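Long-range contacts in glutamine synthetase (Streptomyces coelicolor, PDB 4BAX), which belongs to the glutamine synthetase family, joins a beta-grasp domain to a larger catalytic domain, and is modelled as an assembly of ten subunits: residues G230-S236 with Y311-P317; G168-I172 with F183-P187. All blocks are in the same frame, centred on the assembly; numbering follows the deposited sequence.

Interaction 1: G230-S236 with Y311-P317; sequences GAHTNFS and YIEDRRP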
loop_
_atom_site.group_PDB
_atom_site.type_symbol
_atom_site.label_atom_id
_atom_site.label_comp_id
_atom_site.label_asym_id
_atom_site.label_seq_id
_atom_site.Cartn_x
_atom_site.Cartn_y
_atom_site.Cartn_z
ATOM N N GLY A 230 -5.607 -32.782 19.001
ATOM C CA GLY A 230 -5.832 -33.588 20.192
ATOM C C GLY A 230 -4.755 -33.492 21.269
ATOM O O GLY A 230 -3.751 -32.794 21.086
ATOM N N ALA A 231 -4.990 -34.189 22.387
ATOM C CA ALA A 231 -3.979 -34.419 23.427
ATOM C C ALA A 231 -3.974 -35.900 23.815
ATOM O O ALA A 231 -4.574 -36.274 24.835
ATOM C CB ALA A 231 -4.235 -33.534 24.670
ATOM N N HIS A 232 -3.395 -36.746 22.955
ATOM C CA HIS A 232 -3.353 -38.189 23.195
ATOM C C HIS A 232 -2.595 -38.446 24.482
ATOM O O HIS A 232 -1.518 -37.871 24.704
ATOM C CB HIS A 232 -2.672 -38.931 22.048
ATOM C CG HIS A 232 -3.484 -38.984 20.791
ATOM N ND1 HIS A 232 -4.720 -38.378 20.682
ATOM C CD2 HIS A 232 -3.259 -39.598 19.605
ATOM C CE1 HIS A 232 -5.212 -38.601 19.475
ATOM N NE2 HIS A 232 -4.346 -39.342 18.804
ATOM N N THR A 233 -3.148 -39.320 25.318
ATOM C CA THR A 233 -2.567 -39.592 26.623
ATOM C C THR A 233 -2.113 -41.051 26.736
ATOM O O THR A 233 -2.880 -41.991 26.506
ATOM C CB THR A 233 -3.544 -39.232 27.745
ATOM O OG1 THR A 233 -3.993 -37.882 27.555
ATOM C CG2 THR A 233 -2.858 -39.356 29.092
ATOM N N ASN A 234 -0.837 -41.201 27.069
ATOM C CA ASN A 234 -0.210 -42.496 27.253
ATOM C C ASN A 234 -0.172 -42.818 28.734
ATOM O O ASN A 234 0.254 -41.996 29.555
ATOM C CB ASN A 234 1.211 -42.486 26.685
ATOM C CG ASN A 234 1.244 -42.115 25.210
ATOM O OD1 ASN A 234 0.604 -42.762 24.368
ATOM N ND2 ASN A 234 1.966 -41.041 24.895
ATOM N N PHE A 235 -0.621 -44.021 29.061
ATOM C CA PHE A 235 -0.791 -44.397 30.449
ATOM C C PHE A 235 -0.374 -45.823 30.769
ATOM O O PHE A 235 -0.677 -46.747 30.003
ATOM C CB PHE A 235 -2.241 -44.179 30.852
ATOM C CG PHE A 235 -2.616 -44.872 32.109
ATOM C CD1 PHE A 235 -2.219 -44.378 33.333
ATOM C CD2 PHE A 235 -3.356 -46.049 32.063
ATOM C CE1 PHE A 235 -2.576 -45.023 34.498
ATOM C CE2 PHE A 235 -3.711 -46.706 33.229
ATOM C CZ PHE A 235 -3.323 -46.191 34.449
ATOM N N SER A 236 0.283 -45.994 31.914
ATOM C CA SER A 236 0.653 -47.320 32.405
ATOM C C SER A 236 0.799 -47.307 33.921
ATOM O O SER A 236 1.003 -46.263 34.545
ATOM C CB SER A 236 1.953 -47.843 31.747
ATOM O OG SER A 236 3.133 -47.233 32.283
ATOM N N TYR A 311 2.022 -49.895 27.699
ATOM C CA TYR A 311 1.065 -48.847 28.086
ATOM C C TYR A 311 -0.097 -48.890 27.116
ATOM O O TYR A 311 -0.063 -49.627 26.130
ATOM C CB TYR A 311 1.736 -47.466 28.015
ATOM C CG TYR A 311 2.256 -47.133 26.626
ATOM C CD1 TYR A 311 3.455 -47.690 26.168
ATOM C CD2 TYR A 311 1.527 -46.343 25.737
ATOM C CE1 TYR A 311 3.942 -47.425 24.885
ATOM C CE2 TYR A 311 2.018 -46.066 24.441
ATOM C CZ TYR A 311 3.227 -46.618 24.020
ATOM O OH TYR A 311 3.756 -46.380 22.753
ATOM N N ILE A 312 -1.094 -48.048 27.355
ATOM C CA ILE A 312 -2.166 -47.881 26.386
ATOM C C ILE A 312 -2.253 -46.407 26.020
ATOM O O ILE A 312 -1.843 -45.538 26.799
ATOM C CB ILE A 312 -3.541 -48.392 26.907
ATOM C CG1 ILE A 312 -3.987 -47.608 28.139
ATOM C CG2 ILE A 312 -3.497 -49.888 27.199
ATOM C CD1 ILE A 312 -5.345 -48.045 28.684
ATOM N N GLU A 313 -2.829 -46.130 24.855
ATOM C CA GLU A 313 -2.939 -44.774 24.355
ATOM C C GLU A 313 -4.404 -44.407 24.234
ATOM O O GLU A 313 -5.162 -45.040 23.500
ATOM C CB GLU A 313 -2.252 -44.669 22.993
ATOM C CG GLU A 313 -2.505 -43.350 22.281
ATOM C CD GLU A 313 -1.981 -43.356 20.850
ATOM O OE1 GLU A 313 -2.658 -43.939 19.969
ATOM O OE2 GLU A 313 -0.912 -42.750 20.601
ATOM N N ASP A 314 -4.796 -43.379 24.974
ATOM C CA ASP A 314 -6.142 -42.855 24.886
ATOM C C ASP A 314 -6.160 -41.728 23.868
ATOM O O ASP A 314 -5.554 -40.668 24.097
ATOM C CB ASP A 314 -6.593 -42.340 26.255
ATOM C CG ASP A 314 -8.088 -42.038 26.308
ATOM O OD1 ASP A 314 -8.693 -41.877 25.226
ATOM O OD2 ASP A 314 -8.666 -41.947 27.421
ATOM N N ARG A 315 -6.851 -41.962 22.748
ATOM C CA ARG A 315 -6.851 -41.013 21.635
ATOM C C ARG A 315 -8.012 -39.997 21.707
ATOM O O ARG A 315 -8.112 -39.113 20.854
ATOM C CB ARG A 315 -6.885 -41.773 20.306
ATOM C CG ARG A 315 -5.776 -42.817 20.168
ATOM C CD ARG A 315 -5.937 -43.660 18.901
ATOM N NE ARG A 315 -5.829 -42.829 17.705
ATOM C CZ ARG A 315 -4.675 -42.462 17.140
ATOM N NH1 ARG A 315 -3.514 -42.886 17.640
ATOM N NH2 ARG A 315 -4.676 -41.693 16.049
ATOM N N ARG A 316 -8.883 -40.131 22.702
ATOM C CA ARG A 316 -10.038 -39.232 22.869
ATOM C C ARG A 316 -9.793 -37.771 23.354
ATOM O O ARG A 316 -10.511 -36.876 22.916
ATOM C CB ARG A 316 -11.082 -39.895 23.755
ATOM C CG ARG A 316 -11.689 -41.140 23.144
ATOM C CD ARG A 316 -12.568 -41.824 24.146
ATOM N NE ARG A 316 -11.744 -42.316 25.248
ATOM C CZ ARG A 316 -12.237 -42.749 26.404
ATOM N NH1 ARG A 316 -13.552 -42.763 26.593
ATOM N NH2 ARG A 316 -11.420 -43.181 27.366
ATOM N N PRO A 317 -8.828 -37.521 24.260
ATOM C CA PRO A 317 -8.798 -36.138 24.788
ATOM C C PRO A 317 -8.455 -35.047 23.754
ATOM O O PRO A 317 -7.600 -35.214 22.865
ATOM C CB PRO A 317 -7.734 -36.196 25.904
ATOM C CG PRO A 317 -7.582 -37.663 26.233
ATOM C CD PRO A 317 -7.838 -38.392 24.930
#

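Interaction 2: G168-I172 with F183-P187; sequences GISGI and FQVGP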
loop_
_atom_site.group_PDB
_atom_site.type_symbol
_atom_site.label_atom_id
_atom_site.label_comp_id
_atom_site.label_asym_id
_atom_site.label_seq_id
_atom_site.Cartn_x
_atom_site.Cartn_y
_atom_site.Cartn_z
ATOM N N GLY A 168 10.031 -32.175 30.920
ATOM C CA GLY A 168 10.288 -33.463 30.298
ATOM C C GLY A 168 9.637 -33.549 28.931
ATOM O O GLY A 168 8.552 -34.120 28.753
ATOM N N ILE A 169 10.312 -32.962 27.951
ATOM C CA ILE A 169 9.825 -32.998 26.593
ATOM C C ILE A 169 10.549 -34.134 25.902
ATOM O O ILE A 169 11.779 -34.192 25.944
ATOM C CB ILE A 169 10.150 -31.690 25.862
ATOM C CG1 ILE A 169 9.676 -30.489 26.688
ATOM C CG2 ILE A 169 9.533 -31.696 24.473
ATOM C CD1 ILE A 169 8.177 -30.446 26.861
ATOM N N SER A 170 9.806 -35.027 25.250
ATOM C CA SER A 170 10.456 -36.163 24.593
ATOM C C SER A 170 10.637 -35.939 23.115
ATOM O O SER A 170 11.540 -36.542 22.501
ATOM C CB SER A 170 9.694 -37.470 24.834
ATOM O OG SER A 170 8.298 -37.279 24.697
ATOM N N GLY A 171 9.781 -35.086 22.549
ATOM C CA GLY A 171 9.839 -34.781 21.130
ATOM C C GLY A 171 8.882 -33.691 20.698
ATOM O O GLY A 171 8.006 -33.260 21.464
ATOM N N ILE A 172 9.091 -33.216 19.475
ATOM C CA ILE A 172 8.161 -32.324 18.808
ATOM C C ILE A 172 8.081 -32.758 17.349
ATOM O O ILE A 172 9.031 -33.357 16.817
ATOM C CB ILE A 172 8.604 -30.822 18.885
ATOM C CG1 ILE A 172 9.987 -30.636 18.256
ATOM C CG2 ILE A 172 8.652 -30.319 20.322
ATOM C CD1 ILE A 172 10.152 -29.312 17.556
ATOM N N PHE A 183 4.009 -31.343 20.608
ATOM C CA PHE A 183 5.122 -31.662 21.502
ATOM C C PHE A 183 4.672 -32.714 22.515
ATOM O O PHE A 183 3.506 -32.751 22.901
ATOM C CB PHE A 183 5.724 -30.403 22.163
ATOM C CG PHE A 183 4.803 -29.722 23.154
ATOM C CD1 PHE A 183 4.726 -30.145 24.475
ATOM C CD2 PHE A 183 3.994 -28.669 22.759
ATOM C CE1 PHE A 183 3.864 -29.519 25.387
ATOM C CE2 PHE A 183 3.139 -28.050 23.667
ATOM C CZ PHE A 183 3.083 -28.478 24.983
ATOM N N GLN A 184 5.588 -33.582 22.928
ATOM C CA GLN A 184 5.233 -34.695 23.805
ATOM C C GLN A 184 5.849 -34.498 25.183
ATOM O O GLN A 184 7.069 -34.319 25.296
ATOM C CB GLN A 184 5.692 -36.021 23.188
ATOM C CG GLN A 184 5.076 -36.308 21.816
ATOM C CD GLN A 184 6.112 -36.229 20.705
ATOM O OE1 GLN A 184 7.276 -36.564 20.920
ATOM N NE2 GLN A 184 5.699 -35.785 19.512
ATOM N N VAL A 185 5.014 -34.555 26.221
ATOM C CA VAL A 185 5.483 -34.423 27.586
ATOM C C VAL A 185 5.372 -35.760 28.304
ATOM O O VAL A 185 4.302 -36.382 28.332
ATOM C CB VAL A 185 4.685 -33.380 28.368
ATOM C CG1 VAL A 185 5.357 -33.124 29.719
ATOM C CG2 VAL A 185 4.590 -32.104 27.589
ATOM N N GLY A 186 6.471 -36.176 28.923
ATOM C CA GLY A 186 6.493 -37.421 29.661
ATOM C C GLY A 186 7.699 -38.266 29.280
ATOM O O GLY A 186 8.536 -37.851 28.483
ATOM N N PRO A 187 7.784 -39.481 29.822
ATOM C CA PRO A 187 6.808 -40.037 30.768
ATOM C C PRO A 187 7.015 -39.503 32.192
ATOM O O PRO A 187 8.163 -39.365 32.635
ATOM C CB PRO A 187 7.075 -41.547 30.694
ATOM C CG PRO A 187 8.503 -41.689 30.115
ATOM C CD PRO A 187 8.985 -40.327 29.684
HETATM O O HOH W 1 8.185 -38.627 22.086
#

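Interaction 1: G230-S236 with Y311-P317
His232 and Arg315 meet where two antiparallel strands, 231-236 and 312-314, pair inside the catalytic-domain beta sheet. Arg315 follows the histidine ring from its backbone to its guanidinium. Its CA lies over one ring face, 3.8 Å from the His232 ring centroid, in a CH-pi contact. Its chain then bends at chi3 (63°) and brings the guanidinium back to the ring. There His232 NE2 sits over the guanidinium centre, 3.6 Å from Arg315 CZ. The two planes are 61° apart, so this is not a parallel stack. Arg315 NH1 also forms a salt bridge with Glu313 OE1 at 2.7 Å, which holds the guanidinium beside the ring. Arg299 is a second partner of that oxygen.

Further along, Asn234 and Tyr311 run side by side. Asn234 OD1 is 3.6 Å from Tyr311 CE2, and the amide stands almost upright to the ring, 82° between planes. The Asn234 amide also lies alongside Glu313, its non-hydrogen-bonded partner on the same face.

The backbone ties are reciprocal at two pairs, Thr233 with Asp314 and Phe235 with Ile312. Beyond the ladder, Ala231 N gives a nearly straight bond to Pro317 O at 2.8 Å.

The other face carries Thr233, Phe235, Ile312 and Asp314. Ile312 CG1 approaches the edge of the Phe235 ring, 4.3 Å from CD2 of that ring. Helix 323-341 packs on this side, and Phe235 also meets the ring of Phe111.

The Asp314 carboxylate leads off from strand 231-236 and meets Arg316, and its OD2 also bonds to Tyr267. Arg316 grips the carboxylate side-on through NE and NH2. Asp314 OD1 takes Arg316 NE on its syn side and, closing an Asx turn, Arg316 N on its anti side at 3.1 Å, both tilted out of plane, from opposite faces.

Interaction 2: G168-I172 with F183-P187
The two strands of a catalytic-domain beta hairpin, 169-174 and 180-188, pair around what fits a classic beta bulge. Ser170 and Gly171 together face the single residue Gln184, and the backbone of Ser170 (phi -99°, psi -25°) leaves the extended strand shape. Ile169 pairs with Val185 before the bulge and Ile172 with Phe183 after it, both as non-hydrogen-bonded pairs. Gln184 serves both bulge residues: its O accepts from Ser170 N at 2.8 Å, and its N donates to Gly171 O at 2.8 Å. Gly186 N closes the end of the ladder on Gly168 O at 2.9 Å.

On the bulge side the Gln184 side chain lies against Ser170 OG and the Gly171 backbone. Its chain bends at chi2 (111°), and this folds the amide back over Gly171, which has no side chain on this face. A water lies 2.9 Å from Ser170 OG. The other end of the amide, NE2, is bonded to Glu182, which helps fix the rotation of the group.

The opposite face is apolar. Ile169 reaches across with CD1, 4.0 Å from Val185 CG2 and 4.2 Å from Phe183 CD1. That Val185 methyl lies in the plane of the Phe183 ring, at its edge. Ile172 turns CG2 toward Phe183 CB, while its longer branch leads away.

Helix 152-164 covers Ile169 and Ile172 on this apolar face, and His158 from it meets the Phe183 ring. Helix 190-210 packs on Phe183 and Val185. Strand 110-121 bonds through its backbone to Phe183 and Val185 on the side away from strand 169-174. Ile172 pairs with a strand of a neighbouring subunit, so the sheet continues across the interface, where Thr24 of that subunit packs on Ile172.

Overall arrangement
Both interactions are antiparallel strand pairs of the same catalytic-domain sheet. Their centres lie about 13 Å apart and their atoms do not touch. Strand 110-121 connects them, pairing with 180-188 from interaction 2 and with 231-236 from interaction 1. Interaction 1 is the more buried, and no other chain touches it. It carries two arginine-acid pairs, Glu313 with Arg315 and Asp314 with Arg316. Interaction 2 is partly buried and reaches the subunit interface. It is mostly aliphatic and aromatic toward the helices, with the Gln184 amide and Ser170 on the other face. Its ladder carries a bulge, whereas the three bridges of interaction 1 run in unbroken register.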